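Local coordinates for protein cellulase (Xanthomonas axonopodis pv. citri, PDB 5HOS) that probably hydrolyses internal beta-1,4-glucosidic bonds of cellulose and related beta-glucans, as an endoglucanase of glycoside hydrolase family 5, at residues Y161-P165 / Q166-T170; V212-A215 / S216-D219. All coordinates share one frame; numbering follows the deposited sequence.

Contact 1. Residues Y161-P165 / Q166-T170; sequences YDIDP and QAWAT
With chi1 at 84°, D164 places its carboxylate between its own backbone N and carbonyl carbon, folded back over the first turn of helix 165-181; I163, its CG1 anti to the backbone N (chi1 170°), extends along the same turn. D164 OD1 accepts the backbone N-H of Q166 at 3.0 Å, a bent bond of 135° that meets the oxygen from above the carboxylate plane. D164 OD2 rests 3.5 Å from A167 CB, and the carboxylate thus lies against the start of the helix, where the helix dipole would probably favour its negative charge. The main chain of the same residue begins the helical bonding, W168 N reaching D164 O at 2.9 Å and nearly straight. One step on, A169 N binds P165 O. I163 covers this turn from the loop: I163 CG1 packs 3.7 Å from A167 CB, I163 CG2 faces W168 CB at 4.1 Å, and CD1 comes to the edge of the indole near its plane. The indole itself leads inward, where NE1 donates to P191 O. The bond from Q166 N makes D164 the side-chain N-cap of helix 165-181; P165 takes the first helical position, where the helix begins after strand 152-155 of the (beta/alpha)8 barrel.

Contact 2. Residues V212-A215 / S216-D219; sequences VAMA and SIRD
I217 N donates to M214 O across a turn that leads out of the short helix 210-213 in the (beta/alpha)8 barrel, toward strand 224-231. I217 N lies 3.2 Å from M214 O and well above the carbonyl plane, 69° out of it. M214 and I217 also touch through their side chains, which lie side by side and point the same way, M214 CE 3.5 Å from I217 CG1. Successive bends at chi2 and chi3 of M214, both near -60°, turn its methyl back toward the isoleucine. S216 OG adds a weak hydrogen bond to A213 O at 3.3 Å, reaching back to the helix. On the exposed side R218 curls round the turn, its chain bent at chi2 (-70°), and brings NH1 against two carbonyls. R218 NH1 lies 2.7 Å from I217 O and 3.0 Å from A215 O, the latter oxygen at the guanidinium edge and tilted slightly from the guanidinium plane. Behind the M214-I217 pair, W201 and W259 pack on M214, while Q173 and Y224 pack on I217. K265 NZ comes close to R218 NH1, a repulsion that the shared carbonyl oxygens probably ease: K265 NZ bonds I217 O and, weakly, A215 O.

How the contacts relate
Contact 1 comes first along the chain, at the start of helix 165-181, and contact 2 follows at the exit from helix 210-213; strand 188-191 of the barrel lies between them in sequence. Their centres are 12 Å apart, and they meet directly on the same side of the molecule. A213 sits at the junction, A213 CB 3.3 Å from P165 O and A213 O 3.5 Å from A169 CB, while I217 CD1 approaches A169 O. Helix 210-213 therefore packs on the first turn of the longer helix. Farther along, Q173 bonds R218 O and R180 forms a salt bridge with D219, joining the loop before strand 224-231 to the barrel's outer helical layer.

Contact 1. Residues Y161-P165 / Q166-T170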
ATOM      1  N   TYR A 161     -11.069  -5.799  -6.068  1.00 19.34           N
ATOM      2  CA  TYR A 161     -12.473  -5.384  -5.818  1.00 21.27           C
ATOM      3  C   TYR A 161     -13.619  -6.083  -6.537  1.00 23.21           C
ATOM      4  O   TYR A 161     -14.731  -6.092  -6.005  1.00 27.92           O
ATOM      5  CB  TYR A 161     -12.641  -3.879  -5.992  1.00 20.67           C
ATOM      6  CG  TYR A 161     -12.665  -3.397  -7.420  1.00 21.66           C
ATOM      7  CD1 TYR A 161     -11.486  -3.057  -8.075  1.00 21.33           C
ATOM      8  CD2 TYR A 161     -13.868  -3.249  -8.106  1.00 23.41           C
ATOM      9  CE1 TYR A 161     -11.514  -2.596  -9.385  1.00 26.02           C
ATOM     10  CE2 TYR A 161     -13.905  -2.796  -9.414  1.00 23.06           C
ATOM     11  CZ  TYR A 161     -12.722  -2.461 -10.039  1.00 25.45           C
ATOM     12  OH  TYR A 161     -12.738  -2.020 -11.327  1.00 32.86           O
ATOM     13  N   ASP A 162     -13.397  -6.607  -7.740  1.00 23.50           N
ATOM     14  CA  ASP A 162     -14.452  -7.373  -8.427  1.00 24.70           C
ATOM     15  C   ASP A 162     -14.073  -8.852  -8.535  1.00 22.70           C
ATOM     16  O   ASP A 162     -14.398  -9.546  -9.484  1.00 22.44           O
ATOM     17  CB  ASP A 162     -14.878  -6.725  -9.766  1.00 30.46           C
ATOM     18  CG  ASP A 162     -13.762  -6.625 -10.777  1.00 37.78           C
ATOM     19  OD1 ASP A 162     -12.699  -7.266 -10.610  1.00 38.23           O
ATOM     20  OD2 ASP A 162     -13.964  -5.896 -11.773  1.00 46.11           O
ATOM     21  N   ILE A 163     -13.398  -9.314  -7.498  1.00 23.14           N
ATOM     22  CA  ILE A 163     -13.114 -10.713  -7.284  1.00 23.33           C
ATOM     23  C   ILE A 163     -13.617 -10.894  -5.878  1.00 23.70           C
ATOM     24  O   ILE A 163     -13.355 -10.054  -5.016  1.00 25.85           O
ATOM     25  CB  ILE A 163     -11.607 -11.060  -7.432  1.00 23.47           C
ATOM     26  CG1 ILE A 163     -11.335 -12.492  -6.954  1.00 23.44           C
ATOM     27  CG2 ILE A 163     -10.709 -10.079  -6.681  1.00 24.52           C
ATOM     28  CD1 ILE A 163     -10.016 -13.053  -7.431  1.00 24.52           C
ATOM     29  N   ASP A 164     -14.378 -11.946  -5.636  1.00 23.78           N
ATOM     30  CA  ASP A 164     -14.961 -12.096  -4.325  1.00 26.87           C
ATOM     31  C   ASP A 164     -13.864 -12.494  -3.333  1.00 24.76           C
ATOM     32  O   ASP A 164     -12.843 -13.082  -3.731  1.00 21.57           O
ATOM     33  CB  ASP A 164     -16.122 -13.081  -4.321  1.00 29.70           C
ATOM     34  CG  ASP A 164     -15.677 -14.500  -4.182  1.00 33.95           C
ATOM     35  OD1 ASP A 164     -15.499 -14.972  -3.035  1.00 37.39           O
ATOM     36  OD2 ASP A 164     -15.511 -15.139  -5.227  1.00 40.07           O
ATOM     37  N   PRO A 165     -14.072 -12.156  -2.047  1.00 23.97           N
ATOM     38  CA  PRO A 165     -13.042 -12.348  -1.028  1.00 21.51           C
ATOM     39  C   PRO A 165     -12.440 -13.751  -0.937  1.00 19.15           C
ATOM     40  O   PRO A 165     -11.245 -13.864  -0.713  1.00 17.76           O
ATOM     41  CB  PRO A 165     -13.770 -11.956   0.262  1.00 21.56           C
ATOM     42  CG  PRO A 165     -14.718 -10.898  -0.185  1.00 23.09           C
ATOM     43  CD  PRO A 165     -15.242 -11.448  -1.476  1.00 25.22           C
ATOM     44  N   GLN A 166     -13.248 -14.800  -1.116  1.00 14.76           N
ATOM     45  CA  GLN A 166     -12.718 -16.171  -1.018  1.00 21.30           C
ATOM     46  C   GLN A 166     -11.809 -16.523  -2.212  1.00 21.77           C
ATOM     47  O   GLN A 166     -10.754 -17.144  -2.038  1.00 20.53           O
ATOM     48  CB  GLN A 166     -13.858 -17.194  -0.867  1.00 26.55           C
ATOM     49  CG  GLN A 166     -13.423 -18.496  -0.205  1.00 31.31           C
ATOM     50  CD  GLN A 166     -12.914 -18.319   1.235  1.00 34.90           C
ATOM     51  OE1 GLN A 166     -13.652 -17.882   2.138  1.00 35.40           O
ATOM     52  NE2 GLN A 166     -11.652 -18.659   1.455  1.00 34.54           N
ATOM     53  N   ALA A 167     -12.211 -16.119  -3.417  1.00 21.07           N
ATOM     54  CA  ALA A 167     -11.399 -16.343  -4.616  1.00 20.65           C
ATOM     55  C   ALA A 167     -10.114 -15.537  -4.542  1.00 19.14           C
ATOM     56  O   ALA A 167      -9.055 -16.017  -4.955  1.00 19.23           O
ATOM     57  CB  ALA A 167     -12.164 -15.970  -5.874  1.00 20.79           C
ATOM     58  N   TRP A 168     -10.211 -14.310  -4.028  1.00 18.38           N
ATOM     59  CA  TRP A 168      -9.023 -13.487  -3.837  1.00 17.15           C
ATOM     60  C   TRP A 168      -8.058 -14.135  -2.833  1.00 16.52           C
ATOM     61  O   TRP A 168      -6.866 -14.213  -3.101  1.00 16.83           O
ATOM     62  CB  TRP A 168      -9.352 -12.057  -3.402  1.00 17.61           C
ATOM     63  CG  TRP A 168      -8.097 -11.378  -2.993  1.00 16.17           C
ATOM     64  CD1 TRP A 168      -7.743 -11.013  -1.736  1.00 16.03           C
ATOM     65  CD2 TRP A 168      -6.959 -11.116  -3.825  1.00 16.75           C
ATOM     66  NE1 TRP A 168      -6.478 -10.494  -1.735  1.00 15.73           N
ATOM     67  CE2 TRP A 168      -5.967 -10.552  -3.001  1.00 16.26           C
ATOM     68  CE3 TRP A 168      -6.684 -11.297  -5.189  1.00 16.66           C
ATOM     69  CZ2 TRP A 168      -4.722 -10.155  -3.495  1.00 16.75           C
ATOM     70  CZ3 TRP A 168      -5.452 -10.897  -5.682  1.00 16.38           C
ATOM     71  CH2 TRP A 168      -4.486 -10.334  -4.837  1.00 17.20           C
ATOM     72  N   ALA A 169      -8.569 -14.592  -1.698  1.00 16.21           N
ATOM     73  CA  ALA A 169      -7.718 -15.247  -0.692  1.00 17.02           C
ATOM     74  C   ALA A 169      -6.952 -16.435  -1.267  1.00 17.54           C
ATOM     75  O   ALA A 169      -5.804 -16.638  -0.917  1.00 17.52           O
ATOM     76  CB  ALA A 169      -8.527 -15.686   0.518  1.00 18.50           C
ATOM     77  N   THR A 170      -7.594 -17.214  -2.141  1.00 17.88           N
ATOM     78  CA  THR A 170      -6.932 -18.339  -2.813  1.00 19.58           C
ATOM     79  C   THR A 170      -5.785 -17.873  -3.720  1.00 18.38           C
ATOM     80  O   THR A 170      -4.700 -18.444  -3.674  1.00 19.67           O
ATOM     81  CB  THR A 170      -7.956 -19.167  -3.612  1.00 21.94           C
ATOM     82  OG1 THR A 170      -8.949 -19.645  -2.704  1.00 21.33           O
ATOM     83  CG2 THR A 170      -7.294 -20.354  -4.332  1.00 23.84           C
TER

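Contact 2. Residues V212-A215 / S216-D219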
ATOM      1  N   VAL A 212     -13.907 -13.716   6.879  1.00 16.51           N
ATOM      2  CA  VAL A 212     -13.855 -15.172   6.756  1.00 16.78           C
ATOM      3  C   VAL A 212     -12.663 -15.571   5.882  1.00 15.67           C
ATOM      4  O   VAL A 212     -11.803 -16.368   6.294  1.00 17.18           O
ATOM      5  CB  VAL A 212     -15.179 -15.737   6.177  1.00 17.43           C
ATOM      6  CG1 VAL A 212     -15.080 -17.239   5.933  1.00 17.78           C
ATOM      7  CG2 VAL A 212     -16.330 -15.429   7.123  1.00 16.84           C
ATOM      8  N   ALA A 213     -12.614 -15.014   4.682  1.00 15.81           N
ATOM      9  CA  ALA A 213     -11.642 -15.445   3.671  1.00 16.06           C
ATOM     10  C   ALA A 213     -10.186 -15.265   4.112  1.00 17.35           C
ATOM     11  O   ALA A 213      -9.349 -16.145   3.895  1.00 20.14           O
ATOM     12  CB  ALA A 213     -11.892 -14.708   2.362  1.00 16.38           C
ATOM     13  N   MET A 214      -9.901 -14.148   4.770  1.00 17.80           N
ATOM     14  CA  MET A 214      -8.537 -13.803   5.137  1.00 20.06           C
ATOM     15  C   MET A 214      -8.101 -14.442   6.454  1.00 18.36           C
ATOM     16  O   MET A 214      -6.911 -14.479   6.725  1.00 21.42           O
ATOM     17  CB  MET A 214      -8.366 -12.285   5.172  1.00 20.76           C
ATOM     18  CG  MET A 214      -8.671 -11.601   3.835  1.00 24.10           C
ATOM     19  SD  MET A 214      -7.693 -12.128   2.394  1.00 30.24           S
ATOM     20  CE  MET A 214      -6.060 -11.814   3.030  1.00 29.82           C
ATOM     21  N   ALA A 215      -9.043 -14.974   7.239  1.00 15.11           N
ATOM     22  CA  ALA A 215      -8.702 -15.680   8.494  1.00 20.59           C
ATOM     23  C   ALA A 215      -7.812 -16.891   8.259  1.00 23.04           C
ATOM     24  O   ALA A 215      -6.956 -17.205   9.088  1.00 26.30           O
ATOM     25  CB  ALA A 215      -9.961 -16.106   9.234  1.00 23.29           C
ATOM     26  N   SER A 216      -8.017 -17.574   7.135  1.00 24.30           N
ATOM     27  CA  SER A 216      -7.262 -18.786   6.843  1.00 27.13           C
ATOM     28  C   SER A 216      -5.960 -18.534   6.074  1.00 24.08           C
ATOM     29  O   SER A 216      -5.253 -19.495   5.768  1.00 25.54           O
ATOM     30  CB  SER A 216      -8.150 -19.783   6.092  1.00 33.43           C
ATOM     31  OG  SER A 216      -8.656 -19.209   4.901  1.00 38.34           O
ATOM     32  N   ILE A 217      -5.624 -17.275   5.771  1.00 21.55           N
ATOM     33  CA  ILE A 217      -4.329 -16.973   5.134  1.00 21.50           C
ATOM     34  C   ILE A 217      -3.180 -17.456   6.008  1.00 21.61           C
ATOM     35  O   ILE A 217      -3.164 -17.224   7.220  1.00 20.61           O
ATOM     36  CB  ILE A 217      -4.127 -15.473   4.823  1.00 23.79           C
ATOM     37  CG1 ILE A 217      -4.918 -15.083   3.579  1.00 25.52           C
ATOM     38  CG2 ILE A 217      -2.647 -15.114   4.580  1.00 27.17           C
ATOM     39  CD1 ILE A 217      -4.431 -15.676   2.263  1.00 25.15           C
ATOM     40  N   ARG A 218      -2.226 -18.117   5.359  1.00 20.68           N
ATOM     41  CA  ARG A 218      -1.019 -18.600   6.008  1.00 23.42           C
ATOM     42  C   ARG A 218       0.210 -18.136   5.210  1.00 23.83           C
ATOM     43  O   ARG A 218       0.121 -17.777   4.021  1.00 25.91           O
ATOM     44  CB  ARG A 218      -1.062 -20.124   6.131  1.00 27.24           C
ATOM     45  CG  ARG A 218      -2.193 -20.657   7.010  1.00 34.76           C
ATOM     46  CD  ARG A 218      -2.008 -20.356   8.500  1.00 43.20           C
ATOM     47  NE  ARG A 218      -3.180 -20.746   9.304  1.00 51.10           N
ATOM     48  CZ  ARG A 218      -4.233 -19.969   9.601  1.00 58.84           C
ATOM     49  NH1 ARG A 218      -4.322 -18.706   9.181  1.00 56.12           N
ATOM     50  NH2 ARG A 218      -5.223 -20.464  10.341  1.00 64.92           N
ATOM     51  N   ASP A 219       1.340 -18.099   5.891  1.00 19.35           N
ATOM     52  CA  ASP A 219       2.615 -17.745   5.286  1.00 18.62           C
ATOM     53  C   ASP A 219       3.610 -18.809   5.722  1.00 19.62           C
ATOM     54  O   ASP A 219       3.866 -18.921   6.918  1.00 21.29           O
ATOM     55  CB  ASP A 219       3.067 -16.366   5.785  1.00 18.82           C
ATOM     56  CG  ASP A 219       4.411 -15.929   5.217  1.00 18.61           C
ATOM     57  OD1 ASP A 219       5.100 -16.720   4.526  1.00 20.66           O
ATOM     58  OD2 ASP A 219       4.804 -14.769   5.481  1.00 17.62           O
TER